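Local coordinates for protein mnemiopsin 1 (Mnemiopsis leidyi, PDB 5VP3) that probably emits blue light when calcium binds its EF-hands, as a light-sensitive, Ca(2+)-regulated photoprotein of a ctenophore, at residues Y11-S16 and E112-R117; D41-D46 and T83-K88; A169-T174 and R179-H184. One frame throughout, in Å; residues are numbered along the deposited sequence. Where two conformers were deposited one is given.

Contact 1. Residues Y11-S16 and E112-R117; sequences YRYLRS and ERERER
The phenol of Tyr-13 reaches across to Glu-114 and Arg-115, packing the N-terminal helix 9-16 against the end of helix 101-117 in this mainly helical EF-hand fold. The short axes come no closer than 10.6 Å, a separation that side chains must bridge. Tyr-13 OH sits against two methylenes, 3.7 Å from Glu-114 CG and 3.7 Å from Arg-115 CG. The CB of Tyr-13 already points toward helix 101-117, and a chi1 of 166°, with CG anti to the backbone N, carries the ring on to these methylenes. Its ring also meets the Arg-115 guanidinium in an off-centre cation-pi contact: CZ of Arg-115 lies 5.0 Å from the Tyr-13 ring centroid, 27° off the normal. Beside it, Leu-14 CD2 touches Glu-114 CB at 3.9 Å. A serine in place of Tyr-13 would probably open a gap beside the aliphatic part of Glu-114 and deprive the Arg-115 guanidinium of this cation-pi partner.

The second shell fixes both polar ends. The carboxylate of Glu-114, past a bend at chi2, makes a salt bridge with Arg-118 and accepts a hydrogen bond from Asn-19. Glu-112, which also accepts bonds from Ser-122 and from the backbone N of Leu-123 and Ile-124 at the start of helix 123-135, holds the arginine: Arg-115 NH1 lies 2.6 Å from Glu-112 OE2, a salt bridge whose hydrogen bond is weak because its N-H angle is only 128°.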
# COMPACT_ATOMS: atom_id res chain seq x y z
N TYR A 11 0.87 -2.78 -16.15
CA TYR A 11 1.29 -2.94 -17.54
C TYR A 11 0.25 -2.37 -18.49
O TYR A 11 0.58 -1.59 -19.40
CB TYR A 11 1.56 -4.42 -17.87
CG TYR A 11 2.95 -4.85 -17.49
CD1 TYR A 11 4.07 -4.28 -18.09
CD2 TYR A 11 3.15 -5.80 -16.51
CE1 TYR A 11 5.36 -4.66 -17.71
CE2 TYR A 11 4.42 -6.18 -16.13
CZ TYR A 11 5.51 -5.62 -16.74
OH TYR A 11 6.75 -6.04 -16.33
N ARG A 12 -1.03 -2.69 -18.27
CA ARG A 12 -2.07 -2.09 -19.10
C ARG A 12 -1.89 -0.57 -19.17
O ARG A 12 -1.92 0.03 -20.25
CB ARG A 12 -3.44 -2.46 -18.54
CG ARG A 12 -4.62 -1.99 -19.38
CD ARG A 12 -5.89 -2.09 -18.53
NE ARG A 12 -7.05 -1.53 -19.20
CZ ARG A 12 -8.23 -1.30 -18.61
NH1 ARG A 12 -8.43 -1.59 -17.32
NH2 ARG A 12 -9.22 -0.77 -19.32
N TYR A 13 -1.68 0.07 -18.03
CA TYR A 13 -1.64 1.52 -18.02
C TYR A 13 -0.41 2.04 -18.76
O TYR A 13 -0.50 2.99 -19.54
CB TYR A 13 -1.67 2.03 -16.59
CG TYR A 13 -1.29 3.46 -16.51
CD1 TYR A 13 -2.13 4.43 -17.01
CD2 TYR A 13 -0.09 3.84 -15.96
CE1 TYR A 13 -1.79 5.76 -16.95
CE2 TYR A 13 0.27 5.16 -15.89
CZ TYR A 13 -0.59 6.12 -16.39
OH TYR A 13 -0.24 7.44 -16.32
N LEU A 14 0.75 1.46 -18.49
CA LEU A 14 1.97 1.95 -19.11
C LEU A 14 1.86 1.84 -20.62
O LEU A 14 2.15 2.80 -21.35
CB LEU A 14 3.17 1.16 -18.60
CG LEU A 14 3.45 1.40 -17.11
CD1 LEU A 14 4.50 0.42 -16.68
CD2 LEU A 14 3.90 2.87 -16.85
N ARG A 15 1.40 0.68 -21.11
CA ARG A 15 1.29 0.51 -22.56
C ARG A 15 0.26 1.47 -23.16
O ARG A 15 0.44 1.93 -24.29
CB ARG A 15 0.93 -0.94 -22.92
CG ARG A 15 1.92 -2.04 -22.46
CD ARG A 15 3.41 -1.59 -22.47
NE ARG A 15 4.30 -2.68 -22.02
CZ ARG A 15 5.43 -2.51 -21.31
NH1 ARG A 15 5.85 -1.31 -20.93
NH2 ARG A 15 6.16 -3.57 -20.98
N SER A 16 -0.79 1.81 -22.41
CA SER A 16 -1.79 2.74 -22.90
C SER A 16 -1.22 4.14 -23.13
O SER A 16 -1.80 4.89 -23.93
CB SER A 16 -2.96 2.82 -21.92
OG SER A 16 -2.63 3.50 -20.72
N GLU A 112 3.31 4.55 -11.04
CA GLU A 112 3.19 5.74 -10.21
C GLU A 112 4.10 6.86 -10.71
O GLU A 112 3.73 8.03 -10.67
CB GLU A 112 3.50 5.42 -8.73
CG GLU A 112 2.40 4.63 -8.03
CD GLU A 112 1.27 5.49 -7.53
OE1 GLU A 112 1.42 6.24 -6.53
OE2 GLU A 112 0.18 5.41 -8.14
N ARG A 113 5.32 6.54 -11.13
CA ARG A 113 6.19 7.58 -11.69
C ARG A 113 5.59 8.21 -12.95
O ARG A 113 5.72 9.42 -13.18
CB ARG A 113 7.58 7.01 -11.98
CG ARG A 113 8.41 6.77 -10.67
CD ARG A 113 9.85 6.35 -10.96
NE ARG A 113 9.95 5.09 -11.72
CZ ARG A 113 10.22 3.89 -11.19
NH1 ARG A 113 10.43 3.74 -9.88
NH2 ARG A 113 10.31 2.83 -11.98
N GLU A 114 4.94 7.39 -13.79
CA GLU A 114 4.33 7.89 -15.03
C GLU A 114 3.17 8.81 -14.70
O GLU A 114 3.06 9.92 -15.24
CB GLU A 114 3.88 6.68 -15.87
CG GLU A 114 3.30 6.96 -17.25
CD GLU A 114 4.30 7.64 -18.18
OE1 GLU A 114 5.50 7.35 -18.07
OE2 GLU A 114 3.88 8.46 -19.02
N ARG A 115 2.37 8.41 -13.76
CA ARG A 115 1.32 9.23 -13.23
C ARG A 115 1.83 10.55 -12.70
O ARG A 115 1.26 11.54 -12.96
CB ARG A 115 0.56 8.51 -12.15
CG ARG A 115 -0.55 7.60 -12.59
CD ARG A 115 -1.14 6.83 -11.42
NE ARG A 115 -1.48 5.56 -11.91
CZ ARG A 115 -0.99 4.43 -11.51
NH1 ARG A 115 -0.19 4.34 -10.52
NH2 ARG A 115 -1.38 3.39 -12.14
N GLU A 116 2.90 10.54 -11.95
CA GLU A 116 3.45 11.74 -11.42
C GLU A 116 3.81 12.69 -12.52
O GLU A 116 3.44 13.80 -12.52
CB GLU A 116 4.70 11.51 -10.61
CG GLU A 116 4.49 11.01 -9.24
CD GLU A 116 5.77 10.61 -8.58
OE1 GLU A 116 6.69 10.24 -9.25
OE2 GLU A 116 5.84 10.66 -7.40
N ARG A 117 4.56 12.18 -13.47
CA ARG A 117 5.00 12.98 -14.56
C ARG A 117 3.83 13.55 -15.34
O ARG A 117 3.92 14.59 -15.86
CB ARG A 117 6.00 12.22 -15.43
CG ARG A 117 5.49 11.68 -16.71
CD ARG A 117 6.59 11.30 -17.65
NE ARG A 117 7.15 12.42 -18.30
CZ ARG A 117 8.22 12.37 -19.05
NH1 ARG A 117 8.84 11.24 -19.22
NH2 ARG A 117 8.68 13.44 -19.62

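Contact 2. Residues D41-D46 and T83-K88; sequences DTFDLD and TFFFHK. With CD (cadmium ion), chain B.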
# COMPACT_ATOMS: atom_id res chain seq x y z
N ASP A 41 4.16 -13.30 2.03
CA ASP A 41 3.87 -14.45 2.85
C ASP A 41 3.02 -14.06 4.05
O ASP A 41 2.20 -14.85 4.51
CB ASP A 41 5.19 -15.09 3.27
CG ASP A 41 5.91 -15.74 2.11
OD1 ASP A 41 5.27 -15.96 1.06
OD2 ASP A 41 7.13 -16.02 2.21
N THR A 42 3.17 -12.84 4.55
CA THR A 42 2.27 -12.42 5.61
C THR A 42 0.85 -12.25 5.09
O THR A 42 -0.11 -12.57 5.80
CB THR A 42 2.75 -11.11 6.22
OG1 THR A 42 4.11 -11.26 6.65
CG2 THR A 42 1.87 -10.76 7.39
N PHE A 43 0.70 -11.74 3.86
CA PHE A 43 -0.62 -11.51 3.28
C PHE A 43 -1.27 -12.82 2.85
O PHE A 43 -2.49 -12.94 2.88
CB PHE A 43 -0.50 -10.61 2.05
CG PHE A 43 -0.39 -9.13 2.35
CD1 PHE A 43 -1.00 -8.55 3.44
CD2 PHE A 43 0.32 -8.30 1.49
CE1 PHE A 43 -0.90 -7.18 3.68
CE2 PHE A 43 0.44 -6.94 1.72
CZ PHE A 43 -0.19 -6.38 2.81
N ASP A 44 -0.46 -13.80 2.45
CA ASP A 44 -0.96 -15.06 1.89
C ASP A 44 -1.44 -15.92 3.06
O ASP A 44 -0.72 -16.77 3.60
CB ASP A 44 0.14 -15.72 1.08
CG ASP A 44 -0.28 -17.05 0.54
OD1 ASP A 44 -1.48 -17.34 0.62
OD2 ASP A 44 0.61 -17.79 0.07
N LEU A 45 -2.68 -15.67 3.49
CA LEU A 45 -3.09 -16.16 4.81
C LEU A 45 -3.17 -17.68 4.86
O LEU A 45 -3.00 -18.27 5.92
CB LEU A 45 -4.45 -15.56 5.20
CG LEU A 45 -4.61 -14.04 5.10
CD1 LEU A 45 -6.09 -13.68 5.11
CD2 LEU A 45 -3.87 -13.30 6.22
N ASP A 46 -3.42 -18.33 3.72
CA ASP A 46 -3.52 -19.78 3.68
C ASP A 46 -2.24 -20.45 3.21
O ASP A 46 -2.19 -21.68 3.14
CB ASP A 46 -4.72 -20.17 2.79
CG ASP A 46 -4.65 -19.57 1.40
OD1 ASP A 46 -3.58 -19.00 1.07
OD2 ASP A 46 -5.66 -19.65 0.66
N THR A 83 -8.49 -0.69 -5.12
CA THR A 83 -7.85 -0.09 -6.28
C THR A 83 -6.35 -0.28 -6.19
O THR A 83 -5.69 -0.65 -7.17
CB THR A 83 -8.19 1.40 -6.36
OG1 THR A 83 -9.60 1.57 -6.49
CG2 THR A 83 -7.47 2.05 -7.54
N PHE A 84 -5.79 -0.01 -5.01
CA PHE A 84 -4.36 -0.13 -4.81
C PHE A 84 -3.88 -1.53 -5.14
O PHE A 84 -2.93 -1.71 -5.91
CB PHE A 84 -4.00 0.24 -3.36
CG PHE A 84 -2.51 0.36 -3.11
CD1 PHE A 84 -1.81 1.45 -3.57
CD2 PHE A 84 -1.84 -0.60 -2.39
CE1 PHE A 84 -0.47 1.58 -3.31
CE2 PHE A 84 -0.50 -0.50 -2.11
CZ PHE A 84 0.21 0.59 -2.58
N PHE A 85 -4.54 -2.56 -4.60
CA PHE A 85 -3.98 -3.89 -4.81
C PHE A 85 -4.30 -4.43 -6.20
O PHE A 85 -3.48 -5.14 -6.78
CB PHE A 85 -4.41 -4.83 -3.67
CG PHE A 85 -3.57 -4.64 -2.44
CD1 PHE A 85 -2.36 -5.29 -2.33
CD2 PHE A 85 -3.94 -3.73 -1.47
CE1 PHE A 85 -1.54 -5.09 -1.24
CE2 PHE A 85 -3.13 -3.53 -0.36
CZ PHE A 85 -1.91 -4.21 -0.26
N PHE A 86 -5.41 -4.02 -6.80
CA PHE A 86 -5.62 -4.30 -8.22
C PHE A 86 -4.47 -3.76 -9.06
O PHE A 86 -3.98 -4.42 -9.98
CB PHE A 86 -6.95 -3.68 -8.66
CG PHE A 86 -7.36 -4.03 -10.06
CD1 PHE A 86 -7.29 -5.33 -10.52
CD2 PHE A 86 -7.88 -3.04 -10.89
CE1 PHE A 86 -7.70 -5.64 -11.81
CE2 PHE A 86 -8.30 -3.33 -12.16
CZ PHE A 86 -8.20 -4.64 -12.64
N HIS A 87 -4.05 -2.54 -8.78
CA HIS A 87 -2.95 -1.98 -9.56
C HIS A 87 -1.60 -2.57 -9.17
O HIS A 87 -0.64 -2.47 -9.95
CB HIS A 87 -2.96 -0.47 -9.43
CG HIS A 87 -3.98 0.19 -10.30
ND1 HIS A 87 -3.64 0.98 -11.38
CD2 HIS A 87 -5.34 0.15 -10.28
CE1 HIS A 87 -4.74 1.40 -11.98
NE2 HIS A 87 -5.78 0.92 -11.32
N LYS A 88 -1.51 -3.20 -7.98
CA LYS A 88 -0.36 -4.02 -7.60
C LYS A 88 -0.41 -5.41 -8.19
O LYS A 88 0.45 -6.21 -7.86
CB LYS A 88 -0.28 -4.19 -6.07
CG LYS A 88 0.21 -2.96 -5.27
CD LYS A 88 1.69 -2.94 -5.10
CE LYS A 88 2.08 -2.39 -3.73
NZ LYS A 88 3.42 -1.79 -3.77
CD CD B . -3.32 -17.39 -0.53
O HOH W 1 -5.28 -17.81 -1.96
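Phe-43 and Phe-85 carry the whole contact, joining the last turn of helix 30-43, the entering helix of the first EF-hand, to helix 71-87. The evidence for an offset edge-to-face (T-shaped) pair is geometric: the planes stand at 90°, the centroids are 5.7 Å apart, and the edge of Phe-85 is directed at the face of Phe-43. The nearest atoms are Phe-43 CE2 and Phe-85 CE1, 4.0 Å apart, with CZ of Phe-85 almost as close. Because the backbones are far apart, with Phe-43 CA 11.6 Å from Phe-85 CA, the two rings span the gap between them. In both residues CG is anti to the carbonyl carbon (chi1 -81° and -80°), which directs the rings at each other. Ile-56 of helix 53-66 touches both, and Phe-84 lays its CD2 3.7 Å above the plane of the Phe-85 ring, so this side is closely packed hydrocarbon.

One residue further on, the chain leaves the helix and the character changes. Asp-44 is the centre of an inverse gamma turn that opens the metal-binding loop, which makes no contact with 83-88. Here a cadmium ion occupies what is presumably the calcium site. Asp-44 OD1 binds it at 2.2 Å and Asp-46 OD1 at 2.3 Å, with Asp-48, the Lys-50 carbonyl and Glu-55 completing the protein ligands. Gly-49 N steadies Asp-44 through OD2. On the exposed Asp-46, a metal-bound water donates a hydrogen to OD2, its oxygen 3.2 Å from that atom.

Contact 3. Residues A169-T174 and R179-H184; sequences ADTDKT and RPELVH. With CD (cadmium ion), chain D; NI (nickel (II) ion), chain F.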
# COMPACT_ATOMS: atom_id res chain seq x y z
N ALA A 169 8.29 10.93 10.10
CA ALA A 169 7.39 11.59 9.16
C ALA A 169 6.85 12.92 9.68
O ALA A 169 6.41 13.75 8.88
CB ALA A 169 6.24 10.65 8.83
N ASP A 170 6.87 13.14 11.00
CA ASP A 170 6.35 14.38 11.59
C ASP A 170 7.46 15.43 11.59
O ASP A 170 7.95 15.87 12.63
CB ASP A 170 5.84 14.14 12.99
CG ASP A 170 5.35 15.41 13.67
OD1 ASP A 170 4.93 16.37 12.97
OD2 ASP A 170 5.35 15.40 14.92
N THR A 171 7.86 15.83 10.39
CA THR A 171 8.97 16.78 10.29
C THR A 171 8.53 18.19 10.64
O THR A 171 9.38 19.05 10.89
CB THR A 171 9.53 16.73 8.86
OG1 THR A 171 8.45 16.90 7.96
CG2 THR A 171 10.20 15.40 8.55
N ASP A 172 7.22 18.43 10.54
CA ASP A 172 6.43 19.52 11.15
C ASP A 172 6.74 19.76 12.61
O ASP A 172 6.51 20.86 13.13
CB ASP A 172 4.91 19.11 11.07
CG ASP A 172 4.15 19.93 10.13
OD1 ASP A 172 4.67 20.99 9.72
OD2 ASP A 172 3.02 19.55 9.80
N LYS A 173 7.07 18.70 13.34
CA LYS A 173 7.10 18.77 14.79
C LYS A 173 5.75 19.25 15.36
O LYS A 173 5.70 20.02 16.32
CB LYS A 173 8.25 19.66 15.26
CG LYS A 173 9.68 19.18 14.81
CD LYS A 173 9.96 17.78 15.24
CE LYS A 173 11.36 17.36 14.85
NZ LYS A 173 11.66 15.95 15.30
N THR A 174 4.63 18.75 14.82
CA THR A 174 3.35 19.08 15.42
C THR A 174 2.86 18.06 16.44
O THR A 174 1.83 18.29 17.08
CB THR A 174 2.26 19.22 14.36
OG1 THR A 174 2.16 18.02 13.60
CG2 THR A 174 2.54 20.40 13.49
N ARG A 179 -1.89 15.21 6.54
CA ARG A 179 -2.11 14.31 5.40
C ARG A 179 -0.88 14.11 4.53
O ARG A 179 -0.67 12.97 4.08
CB ARG A 179 -3.32 14.80 4.58
CG ARG A 179 -4.67 14.57 5.30
CD ARG A 179 -5.92 15.01 4.50
NE ARG A 179 -7.15 14.74 5.25
CZ ARG A 179 -7.70 15.57 6.15
NH1 ARG A 179 -7.15 16.75 6.40
NH2 ARG A 179 -8.80 15.22 6.82
N PRO A 180 -0.05 15.12 4.25
CA PRO A 180 1.18 14.87 3.47
C PRO A 180 2.21 14.05 4.20
O PRO A 180 3.05 13.39 3.57
CB PRO A 180 1.71 16.28 3.17
CG PRO A 180 0.53 17.21 3.40
CD PRO A 180 -0.27 16.56 4.49
N GLU A 181 2.17 14.04 5.50
CA GLU A 181 3.15 13.26 6.21
C GLU A 181 2.74 11.80 6.27
O GLU A 181 3.60 10.93 6.37
CB GLU A 181 3.36 13.83 7.60
CG GLU A 181 3.88 15.28 7.60
CD GLU A 181 4.01 15.87 8.98
OE1 GLU A 181 3.23 15.41 9.83
OE2 GLU A 181 4.93 16.72 9.22
N LEU A 182 1.45 11.52 6.26
CA LEU A 182 1.06 10.13 6.21
C LEU A 182 1.30 9.59 4.80
O LEU A 182 1.74 8.45 4.64
CB LEU A 182 -0.40 9.95 6.64
CG LEU A 182 -0.88 8.50 6.77
CD1 LEU A 182 -0.29 7.76 7.92
CD2 LEU A 182 -2.38 8.38 6.84
N VAL A 183 1.12 10.43 3.78
CA VAL A 183 1.52 10.04 2.44
C VAL A 183 2.98 9.64 2.45
O VAL A 183 3.36 8.54 2.00
CB VAL A 183 1.25 11.17 1.43
CG1 VAL A 183 1.87 10.85 0.06
CG2 VAL A 183 -0.19 11.39 1.28
N HIS A 184 3.84 10.51 2.97
CA HIS A 184 5.25 10.19 3.02
C HIS A 184 5.45 8.81 3.65
O HIS A 184 6.19 7.97 3.13
CB HIS A 184 6.02 11.27 3.81
CG HIS A 184 7.46 10.92 4.09
ND1 HIS A 184 8.51 11.46 3.37
CD2 HIS A 184 8.02 10.08 5.00
CE1 HIS A 184 9.65 10.97 3.83
NE2 HIS A 184 9.38 10.12 4.81
CD CD D . 3.29 16.97 11.59
NI NI F . 8.67 13.16 2.25
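Ala-169 and Glu-181 meet where the chain runs from helix 161-169 into the C-terminal EF-hand loop, whose twelfth position is Glu-181 at the start of the exiting helix 179-190. The carbonyl of Ala-169 lies alongside the glutamate, its O 3.2 Å from Glu-181 CG, while its methyl CB packs 3.6 Å from Glu-181 O and, more loosely, beside the ring of His-184, whose ND1 binds a nickel ion.

Next comes Asp-170, the first loop position and the centre of an inverse gamma turn. Its OD1 binds cadmium at 2.2 Å, and OD2 accepts a bond from Gly-175 N. Glu-181 supplies OE1 to the same ion at 2.4 Å, its chain extended beyond CG to span the distance. The two carboxylate planes stand 71° apart. Asp-170 OD1 and Glu-181 OE1, 3.7 Å from each other, share the cation, whose charge probably offsets their repulsion. At Asp-172 the backbone takes over: its N donates to Glu-181 OE2 over 3.1 Å, a fairly straight bond (N-H...O 157°) whose donor lies almost in line with the CD-OE2 bond. With OE1 on the metal and OE2 on this N-H, both oxygens are held, which probably limits rotation of the group. Thr-174 gives OG1 to the cadmium at 2.5 Å, and Lys-176, by its carbonyl, and Glu-178 complete the protein ligands. The backbone N of Thr-174 donates to the syn lone pair of Asp-170 OD1, 3.0 Å away.

Overall arrangement
Contacts 1 and 2 are buried helix-to-helix packing between segments distant in sequence, whereas contact 3 is local, partly buried, and brings together the two ends of a single metal-binding loop. Aromatic groups lead in the first two, but contact 1 mixes its ring with charged side chains while the touching pair of contact 2 is purely apolar. They also adjoin, since Arg-115 NH2 packs 3.4 Å from His-87 ND1. Contacts 2 and 3 each include part of an EF-hand loop with cadmium, on opposite sides of the chain's centre, their own centres 26 Å apart; only in contact 3 do both segments supply ligands to the same ion.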